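Local coordinates for hypothetical protein SpyM3_0169 (PDB 1PG6) that is of unknown function but belongs to the AIM24 family of the cupin clan and carries bound calcium ions in its crystal structure, at residues Gly109-Leu121 with Asn180-Ile194. Sequence-based numbering, arbitrary orientation.
Sequences GEKQYRLNDGAFL and NAHVVAWSRELDYDI
Arg-114 and Trp-186 carry the tight part of this contact. Arg-114 CB sits over one face of the indole, 3.9 Å from the centroid of its six-membered ring, in a CH-pi contact. A chi1 of 66°, which sets CG over its own backbone between N and C, brings the Trp-186 ring to that methylene, and CZ2 lies over the centre of the Tyr-192 ring. The arginine runs on extended: its CD reaches Tyr-192 CE2 at 3.4 Å, and Arg-188 CG lies over the centre of one guanidinium face. Arg-114 NE shares a water with Trp-186 NE1, the bond to the indole weak, while Arg-114 NH1 bonds Thr-151 OG1. Beneath, strands 113-116 and 183-187 pair antiparallel at the centre of a six-stranded sheet, consistent with the cupin clan, bonded Arg-114 N to Trp-186 O and Trp-186 N to Arg-114 O, both 2.9 Å. On the other face Leu-115 CG meets Ala-185 CB at 3.9 Å, with a classic beta bulge at Val-184 and Ala-185, against strand 219-223. Toward the turn at Ser-187 to Leu-190 the packing gives way to water and charge. Gln-112 CG sits over the centre of the Arg-188 guanidinium, but Lys-111 NZ meets Glu-189 OE2 at 3.0 Å from above the carboxylate plane. Glu-219 also salt-bridges this lysine and bonds through N to Ser-187 OG, which a water links to Gln-112 O.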
ATOM      1  N   GLY A 109      -0.874  -8.305 -13.951  1.00 20.74           N
ATOM      2  CA  GLY A 109      -1.389  -8.842 -15.198  1.00 23.64           C
ATOM      3  C   GLY A 109      -2.178 -10.093 -14.884  1.00 24.33           C
ATOM      4  O   GLY A 109      -3.317 -10.008 -14.428  1.00 24.69           O
ATOM      5  N   GLU A 110      -1.570 -11.251 -15.120  1.00 26.72           N
ATOM      6  CA  GLU A 110      -2.215 -12.522 -14.835  1.00 28.08           C
ATOM      7  C   GLU A 110      -2.380 -12.600 -13.327  1.00 26.88           C
ATOM      8  O   GLU A 110      -3.237 -13.316 -12.815  1.00 27.28           O
ATOM      9  CB  GLU A 110      -1.349 -13.688 -15.319  1.00 32.56           C
ATOM     10  CG  GLU A 110      -1.000 -13.657 -16.802  1.00 38.40           C
ATOM     11  CD  GLU A 110      -0.343 -14.944 -17.267  1.00 40.58           C
ATOM     12  OE1 GLU A 110       0.145 -14.990 -18.416  1.00 43.05           O
ATOM     13  OE2 GLU A 110      -0.321 -15.916 -16.480  1.00 43.35           O
ATOM     14  N   LYS A 111      -1.536 -11.857 -12.618  1.00 24.69           N
ATOM     15  CA  LYS A 111      -1.595 -11.824 -11.163  1.00 23.25           C
ATOM     16  C   LYS A 111      -1.913 -10.409 -10.692  1.00 20.59           C
ATOM     17  O   LYS A 111      -1.474  -9.427 -11.291  1.00 19.78           O
ATOM     18  CB  LYS A 111      -0.260 -12.292 -10.568  1.00 24.67           C
ATOM     19  CG  LYS A 111       0.074 -13.748 -10.880  1.00 27.57           C
ATOM     20  CD  LYS A 111       1.422 -14.164 -10.306  1.00 30.31           C
ATOM     21  CE  LYS A 111       1.418 -14.195  -8.779  1.00 29.98           C
ATOM     22  NZ  LYS A 111       0.625 -15.330  -8.224  1.00 30.57           N
ATOM     23  N   GLN A 112      -2.706 -10.321  -9.631  1.00 18.98           N
ATOM     24  CA  GLN A 112      -3.085  -9.047  -9.044  1.00 18.29           C
ATOM     25  C   GLN A 112      -2.940  -9.213  -7.547  1.00 15.01           C
ATOM     26  O   GLN A 112      -2.797 -10.333  -7.055  1.00 17.45           O
ATOM     27  CB  GLN A 112      -4.531  -8.678  -9.386  1.00 18.08           C
ATOM     28  CG  GLN A 112      -4.796  -8.435 -10.869  1.00 18.99           C
ATOM     29  CD  GLN A 112      -3.948  -7.317 -11.453  1.00 19.51           C
ATOM     30  OE1 GLN A 112      -3.649  -6.329 -10.784  1.00 17.00           O
ATOM     31  NE2 GLN A 112      -3.575  -7.460 -12.719  1.00 18.86           N
ATOM     32  N   TYR A 113      -2.985  -8.105  -6.816  1.00 16.15           N
ATOM     33  CA  TYR A 113      -2.817  -8.159  -5.373  1.00 14.09           C
ATOM     34  C   TYR A 113      -3.734  -7.231  -4.600  1.00 14.52           C
ATOM     35  O   TYR A 113      -4.295  -6.284  -5.150  1.00 15.46           O
ATOM     36  CB  TYR A 113      -1.372  -7.803  -5.004  1.00 15.14           C
ATOM     37  CG  TYR A 113      -0.323  -8.686  -5.642  1.00 16.03           C
ATOM     38  CD1 TYR A 113       0.127  -8.447  -6.945  1.00 14.68           C
ATOM     39  CD2 TYR A 113       0.180  -9.794  -4.962  1.00 14.72           C
ATOM     40  CE1 TYR A 113       1.047  -9.298  -7.557  1.00 15.19           C
ATOM     41  CE2 TYR A 113       1.096 -10.651  -5.564  1.00 15.28           C
ATOM     42  CZ  TYR A 113       1.522 -10.403  -6.855  1.00 14.98           C
ATOM     43  OH  TYR A 113       2.393 -11.279  -7.456  1.00 15.86           O
ATOM     44  N   ARG A 114      -3.868  -7.525  -3.311  1.00 13.11           N
ATOM     45  CA  ARG A 114      -4.638  -6.712  -2.390  1.00 14.15           C
ATOM     46  C   ARG A 114      -3.579  -6.248  -1.384  1.00 15.32           C
ATOM     47  O   ARG A 114      -2.605  -6.966  -1.127  1.00 14.82           O
ATOM     48  CB  ARG A 114      -5.721  -7.536  -1.684  1.00 16.49           C
ATOM     49  CG  ARG A 114      -6.743  -8.178  -2.626  1.00 18.15           C
ATOM     50  CD  ARG A 114      -7.917  -8.753  -1.843  1.00 18.64           C
ATOM     51  NE  ARG A 114      -8.709  -9.726  -2.608  1.00 20.57           N
ATOM     52  CZ  ARG A 114      -9.648  -9.412  -3.496  1.00 23.40           C
ATOM     53  NH1 ARG A 114      -9.937  -8.142  -3.753  1.00 18.99           N
ATOM     54  NH2 ARG A 114     -10.307 -10.374  -4.125  1.00 22.52           N
ATOM     55  N   LEU A 115      -3.750  -5.049  -0.844  1.00 16.06           N
ATOM     56  CA  LEU A 115      -2.793  -4.509   0.114  1.00 17.55           C
ATOM     57  C   LEU A 115      -3.477  -3.805   1.262  1.00 16.89           C
ATOM     58  O   LEU A 115      -4.533  -3.195   1.096  1.00 16.45           O
ATOM     59  CB  LEU A 115      -1.865  -3.489  -0.549  1.00 19.81           C
ATOM     60  CG  LEU A 115      -1.239  -3.774  -1.910  1.00 21.78           C
ATOM     61  CD1 LEU A 115      -2.265  -3.536  -3.000  1.00 19.64           C
ATOM     62  CD2 LEU A 115      -0.046  -2.843  -2.109  1.00 22.54           C
ATOM     63  N   ASN A 116      -2.854  -3.886   2.429  1.00 16.00           N
ATOM     64  CA  ASN A 116      -3.360  -3.221   3.620  1.00 17.87           C
ATOM     65  C   ASN A 116      -2.986  -1.752   3.579  1.00 20.82           C
ATOM     66  O   ASN A 116      -2.121  -1.347   2.805  1.00 18.04           O
ATOM     67  CB  ASN A 116      -2.740  -3.837   4.867  1.00 16.74           C
ATOM     68  CG  ASN A 116      -3.558  -4.963   5.419  1.00 16.78           C
ATOM     69  OD1 ASN A 116      -3.027  -6.007   5.804  1.00 15.68           O
ATOM     70  ND2 ASN A 116      -4.865  -4.764   5.470  1.00 13.77           N
ATOM     71  N   ASP A 117      -3.637  -0.970   4.437  1.00 23.08           N
ATOM     72  CA  ASP A 117      -3.368   0.455   4.547  1.00 25.74           C
ATOM     73  C   ASP A 117      -1.923   0.677   4.945  1.00 23.95           C
ATOM     74  O   ASP A 117      -1.414   0.055   5.887  1.00 25.12           O
ATOM     75  CB  ASP A 117      -4.254   1.117   5.605  1.00 28.09           C
ATOM     76  CG  ASP A 117      -5.628   1.467   5.086  1.00 33.55           C
ATOM     77  OD1 ASP A 117      -5.725   1.992   3.953  1.00 35.01           O
ATOM     78  OD2 ASP A 117      -6.612   1.235   5.825  1.00 35.12           O
ATOM     79  N   GLY A 118      -1.273   1.577   4.224  1.00 21.26           N
ATOM     80  CA  GLY A 118       0.106   1.900   4.510  1.00 18.86           C
ATOM     81  C   GLY A 118       1.089   1.081   3.707  1.00 16.87           C
ATOM     82  O   GLY A 118       2.259   1.434   3.639  1.00 17.17           O
ATOM     83  N   ALA A 119       0.636  -0.006   3.090  1.00 12.01           N
ATOM     84  CA  ALA A 119       1.554  -0.840   2.314  1.00 12.18           C
ATOM     85  C   ALA A 119       1.785  -0.339   0.889  1.00 11.92           C
ATOM     86  O   ALA A 119       2.736  -0.756   0.224  1.00 12.55           O
ATOM     87  CB  ALA A 119       1.055  -2.288   2.275  1.00 12.37           C
ATOM     88  N   PHE A 120       0.913   0.542   0.414  1.00 11.35           N
ATOM     89  CA  PHE A 120       1.043   1.069  -0.937  1.00 11.43           C
ATOM     90  C   PHE A 120       2.112   2.139  -1.066  1.00 10.10           C
ATOM     91  O   PHE A 120       2.199   3.054  -0.242  1.00 13.21           O
ATOM     92  CB  PHE A 120      -0.284   1.668  -1.414  1.00 12.12           C
ATOM     93  CG  PHE A 120      -0.201   2.321  -2.765  1.00 13.21           C
ATOM     94  CD1 PHE A 120      -0.070   1.549  -3.915  1.00 16.31           C
ATOM     95  CD2 PHE A 120      -0.238   3.707  -2.890  1.00 16.50           C
ATOM     96  CE1 PHE A 120       0.024   2.144  -5.167  1.00 15.31           C
ATOM     97  CE2 PHE A 120      -0.146   4.311  -4.139  1.00 17.19           C
ATOM     98  CZ  PHE A 120      -0.014   3.528  -5.281  1.00 16.89           C
ATOM     99  N   LEU A 121       2.931   2.022  -2.107  1.00 10.96           N
ATOM    100  CA  LEU A 121       3.963   3.023  -2.372  1.00 10.14           C
ATOM    101  C   LEU A 121       3.785   3.642  -3.753  1.00 10.77           C
ATOM    102  O   LEU A 121       3.787   4.865  -3.892  1.00 12.73           O
ATOM    103  CB  LEU A 121       5.372   2.421  -2.257  1.00 10.10           C
ATOM    104  CG  LEU A 121       6.487   3.393  -2.659  1.00 11.35           C
ATOM    105  CD1 LEU A 121       6.376   4.674  -1.848  1.00 12.30           C
ATOM    106  CD2 LEU A 121       7.856   2.745  -2.442  1.00 11.20           C
ATOM    107  N   ASN A 180      -3.105  -9.156  11.151  1.00 11.95           N
ATOM    108  CA  ASN A 180      -3.177  -8.286   9.975  1.00 12.16           C
ATOM    109  C   ASN A 180      -2.185  -7.134   9.983  1.00 10.86           C
ATOM    110  O   ASN A 180      -1.859  -6.590   8.928  1.00 12.64           O
ATOM    111  CB  ASN A 180      -4.593  -7.734   9.800  1.00 12.92           C
ATOM    112  CG  ASN A 180      -4.818  -7.151   8.416  1.00 13.74           C
ATOM    113  OD1 ASN A 180      -5.223  -5.996   8.267  1.00 15.05           O
ATOM    114  ND2 ASN A 180      -4.547  -7.947   7.396  1.00 11.76           N
ATOM    115  N   ALA A 181      -1.705  -6.763  11.168  1.00 10.56           N
ATOM    116  CA  ALA A 181      -0.737  -5.673  11.295  1.00  9.05           C
ATOM    117  C   ALA A 181       0.594  -6.064  10.653  1.00  9.64           C
ATOM    118  O   ALA A 181       1.442  -5.211  10.391  1.00 10.57           O
ATOM    119  CB  ALA A 181      -0.526  -5.335  12.765  1.00 10.28           C
ATOM    120  N   HIS A 182       0.771  -7.361  10.417  1.00  8.65           N
ATOM    121  CA  HIS A 182       1.993  -7.881   9.801  1.00  9.31           C
ATOM    122  C   HIS A 182       1.797  -8.271   8.340  1.00 10.90           C
ATOM    123  O   HIS A 182       2.715  -8.782   7.695  1.00 11.02           O
ATOM    124  CB  HIS A 182       2.506  -9.093  10.584  1.00  9.23           C
ATOM    125  CG  HIS A 182       3.153  -8.738  11.888  1.00  8.58           C
ATOM    126  ND1 HIS A 182       4.478  -8.373  11.982  1.00  8.17           N
ATOM    127  CD2 HIS A 182       2.644  -8.644  13.138  1.00  9.70           C
ATOM    128  CE1 HIS A 182       4.757  -8.065  13.239  1.00  8.26           C
ATOM    129  NE2 HIS A 182       3.663  -8.221  13.960  1.00 11.08           N
ATOM    130  N   VAL A 183       0.602  -8.025   7.810  1.00 10.15           N
ATOM    131  CA  VAL A 183       0.313  -8.371   6.424  1.00 10.01           C
ATOM    132  C   VAL A 183       0.528  -7.179   5.504  1.00  9.34           C
ATOM    133  O   VAL A 183      -0.079  -6.128   5.677  1.00 11.61           O
ATOM    134  CB  VAL A 183      -1.136  -8.891   6.283  1.00 10.25           C
ATOM    135  CG1 VAL A 183      -1.478  -9.122   4.818  1.00  9.82           C
ATOM    136  CG2 VAL A 183      -1.297 -10.183   7.074  1.00 10.35           C
ATOM    137  N   VAL A 184       1.414  -7.342   4.528  1.00  9.14           N
ATOM    138  CA  VAL A 184       1.710  -6.267   3.587  1.00  9.38           C
ATOM    139  C   VAL A 184       0.787  -6.303   2.367  1.00 10.44           C
ATOM    140  O   VAL A 184       0.037  -5.359   2.104  1.00  9.89           O
ATOM    141  CB  VAL A 184       3.174  -6.352   3.087  1.00  9.37           C
ATOM    142  CG1 VAL A 184       3.451  -5.245   2.071  1.00 10.49           C
ATOM    143  CG2 VAL A 184       4.131  -6.239   4.268  1.00  9.18           C
ATOM    144  N   ALA A 185       0.855  -7.402   1.624  1.00 11.18           N
ATOM    145  CA  ALA A 185       0.059  -7.563   0.415  1.00 11.24           C
ATOM    146  C   ALA A 185      -0.099  -9.049   0.129  1.00 11.48           C
ATOM    147  O   ALA A 185       0.692  -9.864   0.599  1.00 11.47           O
ATOM    148  CB  ALA A 185       0.766  -6.877  -0.754  1.00  9.52           C
ATOM    149  N   TRP A 186      -1.120  -9.411  -0.641  1.00 12.20           N
ATOM    150  CA  TRP A 186      -1.327 -10.820  -0.948  1.00 12.02           C
ATOM    151  C   TRP A 186      -2.063 -11.010  -2.267  1.00 13.90           C
ATOM    152  O   TRP A 186      -2.712 -10.091  -2.762  1.00 14.40           O
ATOM    153  CB  TRP A 186      -2.080 -11.495   0.208  1.00 13.02           C
ATOM    154  CG  TRP A 186      -3.487 -10.999   0.414  1.00 14.25           C
ATOM    155  CD1 TRP A 186      -4.631 -11.557  -0.086  1.00 14.86           C
ATOM    156  CD2 TRP A 186      -3.899  -9.857   1.179  1.00 13.77           C
ATOM    157  NE1 TRP A 186      -5.728 -10.838   0.322  1.00 14.20           N
ATOM    158  CE2 TRP A 186      -5.310  -9.789   1.095  1.00 15.67           C
ATOM    159  CE3 TRP A 186      -3.216  -8.886   1.926  1.00 13.41           C
ATOM    160  CZ2 TRP A 186      -6.052  -8.784   1.732  1.00 14.02           C
ATOM    161  CZ3 TRP A 186      -3.957  -7.886   2.559  1.00 13.97           C
ATOM    162  CH2 TRP A 186      -5.363  -7.846   2.457  1.00 14.74           C
ATOM    163  N   SER A 187      -1.941 -12.201  -2.840  1.00 14.68           N
ATOM    164  CA  SER A 187      -2.581 -12.511  -4.118  1.00 14.73           C
ATOM    165  C   SER A 187      -4.087 -12.298  -4.087  1.00 15.83           C
ATOM    166  O   SER A 187      -4.768 -12.710  -3.147  1.00 15.01           O
ATOM    167  CB  SER A 187      -2.278 -13.953  -4.516  1.00 13.96           C
ATOM    168  OG  SER A 187      -0.895 -14.135  -4.779  1.00 15.99           O
ATOM    169  N   ARG A 188      -4.607 -11.658  -5.127  1.00 16.41           N
ATOM    170  CA  ARG A 188      -6.038 -11.393  -5.208  1.00 18.31           C
ATOM    171  C   ARG A 188      -6.798 -12.706  -5.358  1.00 19.35           C
ATOM    172  O   ARG A 188      -7.955 -12.818  -4.955  1.00 17.56           O
ATOM    173  CB  ARG A 188      -6.337 -10.486  -6.398  1.00 21.06           C
ATOM    174  CG  ARG A 188      -7.768  -9.995  -6.427  1.00 24.61           C
ATOM    175  CD  ARG A 188      -8.025  -9.194  -7.673  1.00 27.88           C
ATOM    176  NE  ARG A 188      -7.942 -10.026  -8.863  1.00 30.45           N
ATOM    177  CZ  ARG A 188      -8.066  -9.564 -10.101  1.00 32.64           C
ATOM    178  NH1 ARG A 188      -8.280  -8.271 -10.309  1.00 31.86           N
ATOM    179  NH2 ARG A 188      -7.975 -10.396 -11.129  1.00 32.91           N
ATOM    180  N   GLU A 189      -6.122 -13.693  -5.934  1.00 20.56           N
ATOM    181  CA  GLU A 189      -6.680 -15.017  -6.166  1.00 22.77           C
ATOM    182  C   GLU A 189      -6.980 -15.789  -4.869  1.00 22.29           C
ATOM    183  O   GLU A 189      -7.765 -16.742  -4.863  1.00 21.64           O
ATOM    184  CB  GLU A 189      -5.709 -15.795  -7.062  1.00 24.63           C
ATOM    185  CG  GLU A 189      -4.229 -15.552  -6.697  1.00 26.59           C
ATOM    186  CD  GLU A 189      -3.419 -14.809  -7.766  1.00 28.13           C
ATOM    187  OE1 GLU A 189      -3.755 -13.643  -8.133  1.00 18.01           O
ATOM    188  OE2 GLU A 189      -2.408 -15.396  -8.238  1.00 28.14           O
ATOM    189  N   LEU A 190      -6.362 -15.374  -3.766  1.00 20.35           N
ATOM    190  CA  LEU A 190      -6.574 -16.029  -2.474  1.00 19.16           C
ATOM    191  C   LEU A 190      -7.888 -15.605  -1.826  1.00 19.66           C
ATOM    192  O   LEU A 190      -8.427 -14.539  -2.123  1.00 17.08           O
ATOM    193  CB  LEU A 190      -5.430 -15.690  -1.504  1.00 18.52           C
ATOM    194  CG  LEU A 190      -4.074 -16.382  -1.668  1.00 16.98           C
ATOM    195  CD1 LEU A 190      -3.003 -15.624  -0.889  1.00 17.80           C
ATOM    196  CD2 LEU A 190      -4.174 -17.810  -1.176  1.00 18.60           C
ATOM    197  N   ASP A 191      -8.410 -16.455  -0.949  1.00 21.98           N
ATOM    198  CA  ASP A 191      -9.624 -16.127  -0.218  1.00 22.48           C
ATOM    199  C   ASP A 191      -9.116 -15.536   1.091  1.00 22.42           C
ATOM    200  O   ASP A 191      -8.239 -16.114   1.733  1.00 21.10           O
ATOM    201  CB  ASP A 191     -10.445 -17.386   0.060  1.00 28.07           C
ATOM    202  CG  ASP A 191     -10.975 -18.023  -1.208  1.00 32.39           C
ATOM    203  OD1 ASP A 191     -10.166 -18.570  -1.988  1.00 36.96           O
ATOM    204  OD2 ASP A 191     -12.202 -17.968  -1.429  1.00 35.97           O
ATOM    205  N   TYR A 192      -9.643 -14.384   1.486  1.00 19.97           N
ATOM    206  CA  TYR A 192      -9.186 -13.768   2.721  1.00 21.00           C
ATOM    207  C   TYR A 192     -10.340 -13.234   3.550  1.00 22.49           C
ATOM    208  O   TYR A 192     -11.422 -12.957   3.032  1.00 23.04           O
ATOM    209  CB  TYR A 192      -8.213 -12.631   2.410  1.00 20.23           C
ATOM    210  CG  TYR A 192      -8.885 -11.304   2.149  1.00 20.26           C
ATOM    211  CD1 TYR A 192      -9.063 -10.381   3.177  1.00 19.60           C
ATOM    212  CD2 TYR A 192      -9.347 -10.973   0.877  1.00 19.19           C
ATOM    213  CE1 TYR A 192      -9.678  -9.159   2.948  1.00 20.64           C
ATOM    214  CE2 TYR A 192      -9.969  -9.753   0.634  1.00 19.84           C
ATOM    215  CZ  TYR A 192     -10.127  -8.848   1.674  1.00 20.88           C
ATOM    216  OH  TYR A 192     -10.712  -7.629   1.440  1.00 22.44           O
ATOM    217  N   ASP A 193     -10.090 -13.086   4.844  1.00 21.83           N
ATOM    218  CA  ASP A 193     -11.089 -12.579   5.767  1.00 23.34           C
ATOM    219  C   ASP A 193     -10.419 -11.948   6.978  1.00 23.01           C
ATOM    220  O   ASP A 193      -9.775 -12.637   7.768  1.00 22.21           O
ATOM    221  CB  ASP A 193     -12.008 -13.713   6.230  1.00 26.35           C
ATOM    222  CG  ASP A 193     -13.033 -13.253   7.254  1.00 30.77           C
ATOM    223  OD1 ASP A 193     -13.695 -14.118   7.864  1.00 35.53           O
ATOM    224  OD2 ASP A 193     -13.178 -12.030   7.445  1.00 32.95           O
ATOM    225  N   ILE A 194     -10.565 -10.635   7.113  1.00 24.41           N
ATOM    226  CA  ILE A 194     -10.001  -9.911   8.246  1.00 23.99           C
ATOM    227  C   ILE A 194     -11.084  -9.883   9.319  1.00 26.44           C
ATOM    228  O   ILE A 194     -12.198  -9.423   9.072  1.00 26.30           O
ATOM    229  CB  ILE A 194      -9.616  -8.469   7.850  1.00 23.14           C
ATOM    230  CG1 ILE A 194      -8.522  -8.511   6.779  1.00 21.88           C
ATOM    231  CG2 ILE A 194      -9.136  -7.696   9.075  1.00 21.13           C
ATOM    232  CD1 ILE A 194      -8.149  -7.157   6.200  1.00 20.44           C
TER
HETATM  233  O   HOH W   1      -3.508 -15.684 -10.831  1.00 51.41           O
HETATM  234  O   HOH W   2      -0.992 -12.843  -7.232  1.00 20.06           O
HETATM  235  O   HOH W   3      -7.206 -12.006  -1.879  1.00 16.66           O
HETATM  236  O   HOH W   4     -10.682 -12.917  -2.775  1.00 30.70           O